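Local coordinates for pantothenate synthetase (Francisella tularensis subsp. tularensis, PDB 3N8H), which probably catalyses the ATP-dependent condensation of pantoate with beta-alanine to pantothenate, by way of a pantoyl-adenylate intermediate, at residues I81-L84 and A85-V89; N203-Y206 and E207-Q211; E218-T221 and N222-S226. All blocks are in the same frame, centred on the assembly; numbering follows the deposited sequence. Where two conformers were deposited one is given.

Each contact is local, within the last turns of one helix or, in interaction 1, round the turn that ends it. Interaction 1 is the C-terminal end of helix 77-86, in the part of the chain built on the parallel sheet. Interactions 2 and 3 belong to consecutive helices, 196-210 and 217-225, which pack on each other beside the antiparallel sheet; their centres are about 11 Å apart, against about 33 Å and 41 Å from interaction 1. All are partly buried. In 81-89 leucine and valine turn inward and a Schellman motif ends the helix; in 203-211 a tyrosine ring lies against leucine; 218-226 joins an aliphatic inner side to a more polar outer side with a weak glutamate-asparagine bond.

Interaction 1: residues I81-L84 and A85-V89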
loop_
_atom_site.group_PDB
_atom_site.type_symbol
_atom_site.label_atom_id
_atom_site.label_comp_id
_atom_site.label_asym_id
_atom_site.label_seq_id
_atom_site.Cartn_x
_atom_site.Cartn_y
_atom_site.Cartn_z
ATOM N N ILE A 81 14.775 -4.057 -25.917
ATOM C CA ILE A 81 16.161 -3.910 -25.486
ATOM C C ILE A 81 16.965 -3.083 -26.488
ATOM O O ILE A 81 17.670 -2.149 -26.096
ATOM C CB ILE A 81 16.830 -5.272 -25.228
ATOM C CG1 ILE A 81 16.285 -5.881 -23.937
ATOM C CG2 ILE A 81 18.358 -5.123 -25.145
ATOM C CD1 ILE A 81 16.678 -7.323 -23.719
ATOM N N GLN A 82 16.840 -3.400 -27.776
ATOM C CA GLN A 82 17.515 -2.608 -28.820
ATOM C C GLN A 82 17.142 -1.114 -28.787
ATOM O O GLN A 82 18.013 -0.237 -28.939
ATOM C CB GLN A 82 17.241 -3.174 -30.216
ATOM C CG GLN A 82 18.066 -4.392 -30.584
ATOM C CD GLN A 82 17.781 -4.828 -32.010
ATOM O OE1 GLN A 82 16.635 -4.774 -32.459
ATOM N NE2 GLN A 82 18.827 -5.245 -32.738
ATOM N N ILE A 83 15.851 -0.831 -28.606
ATOM C CA ILE A 83 15.385 0.548 -28.507
ATOM C C ILE A 83 16.043 1.295 -27.345
ATOM O O ILE A 83 16.588 2.392 -27.514
ATOM C CB ILE A 83 13.864 0.598 -28.342
ATOM C CG1 ILE A 83 13.196 0.331 -29.692
ATOM C CG2 ILE A 83 13.434 1.954 -27.820
ATOM C CD1 ILE A 83 12.097 -0.670 -29.626
ATOM N N LEU A 84 16.003 0.679 -26.166
ATOM C CA LEU A 84 16.536 1.282 -24.957
ATOM C C LEU A 84 18.032 1.536 -25.056
ATOM O O LEU A 84 18.529 2.609 -24.692
ATOM C CB LEU A 84 16.219 0.388 -23.766
ATOM C CG LEU A 84 14.715 0.328 -23.478
ATOM C CD1 LEU A 84 14.411 -0.722 -22.429
ATOM C CD2 LEU A 84 14.212 1.706 -23.042
ATOM N N ALA A 85 18.755 0.535 -25.524
ATOM C CA ALA A 85 20.181 0.696 -25.776
ATOM C C ALA A 85 20.529 1.867 -26.727
ATOM O O ALA A 85 21.518 2.575 -26.508
ATOM C CB ALA A 85 20.784 -0.619 -26.267
ATOM N N SER A 86 19.728 2.089 -27.772
ATOM C CA SER A 86 20.007 3.202 -28.691
ATOM C C SER A 86 19.635 4.556 -28.083
ATOM O O SER A 86 20.025 5.616 -28.590
ATOM C CB SER A 86 19.310 3.004 -30.054
ATOM O OG SER A 86 17.903 2.934 -29.918
ATOM N N LEU A 87 18.857 4.501 -27.004
ATOM C CA LEU A 87 18.486 5.684 -26.240
ATOM C C LEU A 87 19.443 5.932 -25.078
ATOM O O LEU A 87 19.236 6.847 -24.272
ATOM C CB LEU A 87 17.046 5.541 -25.728
ATOM C CG LEU A 87 15.986 5.706 -26.828
ATOM C CD1 LEU A 87 14.587 5.355 -26.339
ATOM C CD2 LEU A 87 16.037 7.131 -27.420
ATOM N N ASP A 88 20.485 5.104 -24.995
ATOM C CA ASP A 88 21.488 5.197 -23.935
ATOM C C ASP A 88 20.871 5.116 -22.533
ATOM O O ASP A 88 21.386 5.697 -21.570
ATOM C CB ASP A 88 22.358 6.449 -24.109
ATOM C CG ASP A 88 23.222 6.387 -25.374
ATOM O OD1 ASP A 88 23.851 5.337 -25.595
ATOM O OD2 ASP A 88 23.274 7.373 -26.147
ATOM N N VAL A 89 19.769 4.383 -22.422
ATOM C CA VAL A 89 19.173 4.111 -21.117
ATOM C C VAL A 89 20.166 3.371 -20.216
ATOM O O VAL A 89 20.786 2.411 -20.639
ATOM C CB VAL A 89 17.854 3.296 -21.236
ATOM C CG1 VAL A 89 17.435 2.788 -19.868
ATOM C CG2 VAL A 89 16.748 4.164 -21.834
#
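With chi1 at 61°, the hydroxyl of Ser-86 sits between its own backbone N and carbonyl carbon, which folds OG back along the helix to donate to Ile-83 O at 2.8 Å. A serine suits this last turn because its short side chain can reach a carbonyl one turn back. Val-89 has CG2 anti to its carbonyl carbon, beside the backbone N, and this branch meets Leu-84 CD2 at 3.7 Å, the two side chains slanting across one another. Ile-83 and Leu-87 instead run side by side, pointing the same way, Ile-83 CG2 against Leu-87 CD1 at 3.9 Å.

The backbone explains why Leu-84 and Val-89 come together. Asp-88 has positive phi (56°) and closes a Schellman motif: Val-89 N donates to Leu-84 O at 3.1 Å, fairly straight at 161°, while Asp-88 N bonds back to Ala-85 O. Leu-87 N is shared weakly between Ile-83 O and Leu-84 O, as the regular helix gives out. The turn brings Val-89 back against the side chain of Leu-84.

Leu-84 and Val-89 are buried against Val-55 of strand 52-57 and Ile-43 of helix 37-49, and Leu-84 also reaches Leu-92 of strand 91-93 and Leu-35, a predicted ATP-binding residue. Leu-87 packs on Ile-40 and Ile-43, so helix 77-86 ends against both the parallel sheet and helix 37-49.

Interaction 2: residues N203-Y206 and E207-Q211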
loop_
_atom_site.group_PDB
_atom_site.type_symbol
_atom_site.label_atom_id
_atom_site.label_comp_id
_atom_site.label_asym_id
_atom_site.label_seq_id
_atom_site.Cartn_x
_atom_site.Cartn_y
_atom_site.Cartn_z
ATOM N N ASN A 203 -8.167 5.281 -37.831
ATOM C CA ASN A 203 -7.960 6.592 -38.472
ATOM C C ASN A 203 -9.269 7.336 -38.788
ATOM O O ASN A 203 -9.357 8.552 -38.604
ATOM C CB ASN A 203 -7.092 6.473 -39.734
ATOM C CG ASN A 203 -5.631 6.100 -39.426
ATOM O OD1 ASN A 203 -5.083 6.428 -38.360
ATOM N ND2 ASN A 203 -4.994 5.422 -40.378
ATOM N N LYS A 204 -10.279 6.612 -39.262
ATOM C CA LYS A 204 -11.605 7.189 -39.467
ATOM C C LYS A 204 -12.211 7.761 -38.179
ATOM O O LYS A 204 -12.825 8.818 -38.200
ATOM C CB LYS A 204 -12.573 6.172 -40.086
ATOM C CG LYS A 204 -12.350 5.920 -41.569
ATOM C CD LYS A 204 -13.349 4.907 -42.135
ATOM C CE LYS A 204 -13.127 3.514 -41.552
ATOM N NZ LYS A 204 -13.895 2.470 -42.275
ATOM N N ILE A 205 -12.065 7.045 -37.076
ATOM C CA ILE A 205 -12.526 7.549 -35.793
ATOM C C ILE A 205 -11.907 8.932 -35.515
ATOM O O ILE A 205 -12.601 9.861 -35.085
ATOM C CB ILE A 205 -12.160 6.583 -34.635
ATOM C CG1 ILE A 205 -12.978 5.288 -34.716
ATOM C CG2 ILE A 205 -12.353 7.263 -33.262
ATOM C CD1 ILE A 205 -12.577 4.253 -33.662
ATOM N N TYR A 206 -10.601 9.061 -35.758
ATOM C CA TYR A 206 -9.907 10.305 -35.453
ATOM C C TYR A 206 -10.137 11.419 -36.482
ATOM O O TYR A 206 -9.937 12.602 -36.183
ATOM C CB TYR A 206 -8.434 10.056 -35.136
ATOM C CG TYR A 206 -8.318 9.652 -33.703
ATOM C CD1 TYR A 206 -7.970 10.575 -32.722
ATOM C CD2 TYR A 206 -8.662 8.365 -33.308
ATOM C CE1 TYR A 206 -7.919 10.204 -31.383
ATOM C CE2 TYR A 206 -8.625 7.993 -31.983
ATOM C CZ TYR A 206 -8.253 8.918 -31.029
ATOM O OH TYR A 206 -8.227 8.521 -29.723
ATOM N N GLU A 207 -10.595 11.036 -37.669
ATOM C CA GLU A 207 -10.976 12.003 -38.677
ATOM C C GLU A 207 -12.286 12.619 -38.209
ATOM O O GLU A 207 -12.533 13.805 -38.379
ATOM C CB GLU A 207 -11.161 11.293 -40.018
ATOM C CG GLU A 207 -11.291 12.205 -41.225
ATOM C CD GLU A 207 -11.293 11.426 -42.540
ATOM O OE1 GLU A 207 -12.220 11.641 -43.356
ATOM O OE2 GLU A 207 -10.370 10.599 -42.754
ATOM N N ILE A 208 -13.107 11.789 -37.584
ATOM C CA ILE A 208 -14.383 12.225 -37.016
ATOM C C ILE A 208 -14.167 13.110 -35.795
ATOM O O ILE A 208 -14.768 14.171 -35.663
ATOM C CB ILE A 208 -15.235 10.998 -36.633
ATOM C CG1 ILE A 208 -15.688 10.250 -37.898
ATOM C CG2 ILE A 208 -16.419 11.397 -35.760
ATOM C CD1 ILE A 208 -16.369 8.940 -37.620
ATOM N N LEU A 209 -13.308 12.663 -34.897
ATOM C CA LEU A 209 -13.056 13.415 -33.681
ATOM C C LEU A 209 -12.533 14.815 -33.993
ATOM O O LEU A 209 -12.967 15.790 -33.396
ATOM C CB LEU A 209 -12.090 12.648 -32.767
ATOM C CG LEU A 209 -12.673 11.380 -32.105
ATOM C CD1 LEU A 209 -11.572 10.534 -31.420
ATOM C CD2 LEU A 209 -13.820 11.736 -31.133
ATOM N N ARG A 210 -11.609 14.910 -34.944
ATOM C CA ARG A 210 -10.997 16.197 -35.304
ATOM C C ARG A 210 -11.971 17.233 -35.853
ATOM O O ARG A 210 -11.746 18.428 -35.710
ATOM C CB ARG A 210 -9.855 15.987 -36.293
ATOM C CG ARG A 210 -8.572 15.728 -35.581
ATOM C CD ARG A 210 -7.385 15.724 -36.510
ATOM N NE ARG A 210 -6.177 15.599 -35.706
ATOM C CZ ARG A 210 -4.993 15.245 -36.180
ATOM N NH1 ARG A 210 -4.842 14.987 -37.473
ATOM N NH2 ARG A 210 -3.962 15.161 -35.351
ATOM N N GLN A 211 -13.038 16.769 -36.490
ATOM C CA GLN A 211 -14.093 17.647 -36.985
ATOM C C GLN A 211 -15.217 17.926 -35.980
ATOM O O GLN A 211 -16.178 18.606 -36.314
ATOM C CB GLN A 211 -14.728 17.039 -38.242
ATOM C CG GLN A 211 -13.739 16.662 -39.324
ATOM C CD GLN A 211 -14.402 15.924 -40.470
ATOM O OE1 GLN A 211 -15.522 15.432 -40.336
ATOM N NE2 GLN A 211 -13.712 15.843 -41.602
HETATM O O HOH W 1 -8.227 10.598 -40.378
#
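One face of the Tyr-206 ring carries the CD1 methyl of Leu-209, which stands 3.6 Å from the ring centroid and only 10° off the normal: a CH-pi contact almost over the centre. The hydroxyl at the far edge of the ring bonds to Asp-254 OD2, so tyrosine offers a broad apolar face to the leucine and still satisfies its polar end in a buried place. In one of the two conformers of Ile-205, its CG2 also touches Leu-209 CD1; with CG2 anti to the backbone N, this branch lies alongside the leucine one turn on.

Beneath these side chains the backbone keeps helical bonds, among them Leu-209 N to Ile-205 O at 2.9 Å. The extended chain of Glu-207 carries its carboxylate outward, where a water donates both to Asn-203 O (2.9 Å) and to Glu-207 OE2 (3.2 Å).

Arg-210 reaches the carbonyls of Pro-182 and Pro-262. Ile-205 rests on Phe-245 and Ile-247, while Ile-208 and Leu-209 meet Leu-220 and Ile-224, so helix 196-210 packs on strand 240-247 and, alongside, on helix 217-225, which itself lies against strand 230-237.

Interaction 3: residues E218-T221 and N222-S226; sequences EELT and NKINS
Apolar packing joins Leu-220 to Ile-224 one turn on: in one of the two conformers of Leu-220, the two CD1 methyls meet at 3.8 Å, the leucine crossing the isoleucine at a slant. This conformer has CG anti to its backbone N (chi1 174°), which sends the side chain outward, CD1 leaning toward Ile-224. Both residues are buried, and their branched aliphatic side chains suit a helix face packed against Ile-208 and Leu-209 of helix 196-210 and against strand 230-237. Thr-221 and Asn-225 lie side by side, Thr-221 CG2 in van der Waals contact with Asn-225 ND2.

Backbone hydrogen bonds run from each residue of 222-225 to the carbonyl four residues earlier. Asn-225 N to Thr-221 O is the shortest, 2.9 Å and nearly straight at 168°.

Among the side-chain polar contacts, Glu-218 to Asn-222 is weak: Glu-218, bent at chi2, brings OE2 to Asn-222 ND2 at 3.3 Å, carboxylate and amide planes turned 72° apart. The threonine hydroxyl bonds to Leu-217 O, and Asn-225 OD1 accepts from Leu-231 N. At the C-terminal end Ser-226 OG turns back to Lys-223 O at 2.9 Å.

Glu-219 OE1 and Lys-223 NZ stand 5.8 Å from each other, so any attraction is probably modest. The turn is probably held mainly by its i to i+4 backbone bonds and aliphatic face, while the exposed amide-carboxylate pair probably adds little.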
loop_
_atom_site.group_PDB
_atom_site.type_symbol
_atom_site.label_atom_id
_atom_site.label_comp_id
_atom_site.label_asym_id
_atom_site.label_seq_id
_atom_site.Cartn_x
_atom_site.Cartn_y
_atom_site.Cartn_z
ATOM N N GLU A 218 -24.055 11.921 -28.141
ATOM C CA GLU A 218 -24.939 10.898 -28.684
ATOM C C GLU A 218 -24.725 10.684 -30.180
ATOM O O GLU A 218 -24.558 9.558 -30.647
ATOM C CB GLU A 218 -26.388 11.310 -28.427
ATOM C CG GLU A 218 -27.271 10.206 -27.880
ATOM C CD GLU A 218 -28.162 9.603 -28.944
ATOM O OE1 GLU A 218 -29.403 9.594 -28.757
ATOM O OE2 GLU A 218 -27.619 9.155 -29.978
ATOM N N GLU A 219 -24.767 11.764 -30.945
ATOM C CA GLU A 219 -24.551 11.678 -32.389
ATOM C C GLU A 219 -23.096 11.299 -32.679
ATOM O O GLU A 219 -22.812 10.620 -33.664
ATOM C CB GLU A 219 -24.875 13.006 -33.068
ATOM C CG GLU A 219 -26.358 13.298 -33.175
ATOM C CD GLU A 219 -26.633 14.641 -33.831
ATOM O OE1 GLU A 219 -25.653 15.371 -34.111
ATOM O OE2 GLU A 219 -27.824 14.964 -34.063
ATOM N N LEU A 220 -22.179 11.729 -31.805
ATOM C CA LEU A 220 -20.763 11.441 -32.004
ATOM C C LEU A 220 -20.524 9.952 -31.772
ATOM O O LEU A 220 -19.713 9.326 -32.449
ATOM C CB LEU A 220 -19.891 12.306 -31.074
ATOM C CG LEU A 220 -18.378 12.046 -31.032
ATOM C CD1 LEU A 220 -17.809 11.996 -32.454
ATOM C CD2 LEU A 220 -17.653 13.120 -30.206
ATOM N N THR A 221 -21.243 9.396 -30.804
ATOM C CA THR A 221 -21.125 7.984 -30.491
ATOM C C THR A 221 -21.596 7.188 -31.719
ATOM O O THR A 221 -20.942 6.244 -32.150
ATOM C CB THR A 221 -21.925 7.613 -29.210
ATOM O OG1 THR A 221 -21.335 8.266 -28.076
ATOM C CG2 THR A 221 -21.884 6.119 -28.951
ATOM N N ASN A 222 -22.714 7.601 -32.296
ATOM C CA ASN A 222 -23.243 6.930 -33.491
ATOM C C ASN A 222 -22.271 6.983 -34.661
ATOM O O ASN A 222 -22.163 6.027 -35.413
ATOM C CB ASN A 222 -24.582 7.536 -33.900
ATOM C CG ASN A 222 -25.678 7.279 -32.878
ATOM O OD1 ASN A 222 -25.545 6.417 -32.008
ATOM N ND2 ASN A 222 -26.765 8.042 -32.973
ATOM N N LYS A 223 -21.572 8.104 -34.824
ATOM C CA LYS A 223 -20.615 8.228 -35.922
ATOM C C LYS A 223 -19.415 7.320 -35.720
ATOM O O LYS A 223 -18.963 6.669 -36.655
ATOM C CB LYS A 223 -20.173 9.680 -36.131
ATOM C CG LYS A 223 -21.240 10.520 -36.805
ATOM C CD LYS A 223 -21.321 11.884 -36.172
ATOM C CE LYS A 223 -20.345 12.841 -36.817
ATOM N NZ LYS A 223 -21.086 13.993 -37.403
ATOM N N ILE A 224 -18.913 7.277 -34.492
ATOM C CA ILE A 224 -17.818 6.385 -34.152
ATOM C C ILE A 224 -18.204 4.902 -34.303
ATOM O O ILE A 224 -17.454 4.115 -34.874
ATOM C CB ILE A 224 -17.323 6.704 -32.770
ATOM C CG1 ILE A 224 -16.586 8.039 -32.825
ATOM C CG2 ILE A 224 -16.447 5.579 -32.214
ATOM C CD1 ILE A 224 -16.295 8.609 -31.477
ATOM N N ASN A 225 -19.381 4.533 -33.821
ATOM C CA ASN A 225 -19.855 3.158 -33.977
ATOM C C ASN A 225 -20.099 2.783 -35.437
ATOM O O ASN A 225 -20.027 1.617 -35.805
ATOM C CB ASN A 225 -21.105 2.897 -33.116
ATOM C CG ASN A 225 -20.781 2.803 -31.619
ATOM O OD1 ASN A 225 -19.625 2.605 -31.223
ATOM N ND2 ASN A 225 -21.808 2.957 -30.780
ATOM N N SER A 226 -20.358 3.767 -36.291
ATOM C CA SER A 226 -20.623 3.444 -37.680
ATOM C C SER A 226 -19.337 3.120 -38.463
ATOM O O SER A 226 -19.407 2.691 -39.607
ATOM C CB SER A 226 -21.444 4.540 -38.374
ATOM O OG SER A 226 -20.623 5.634 -38.733
#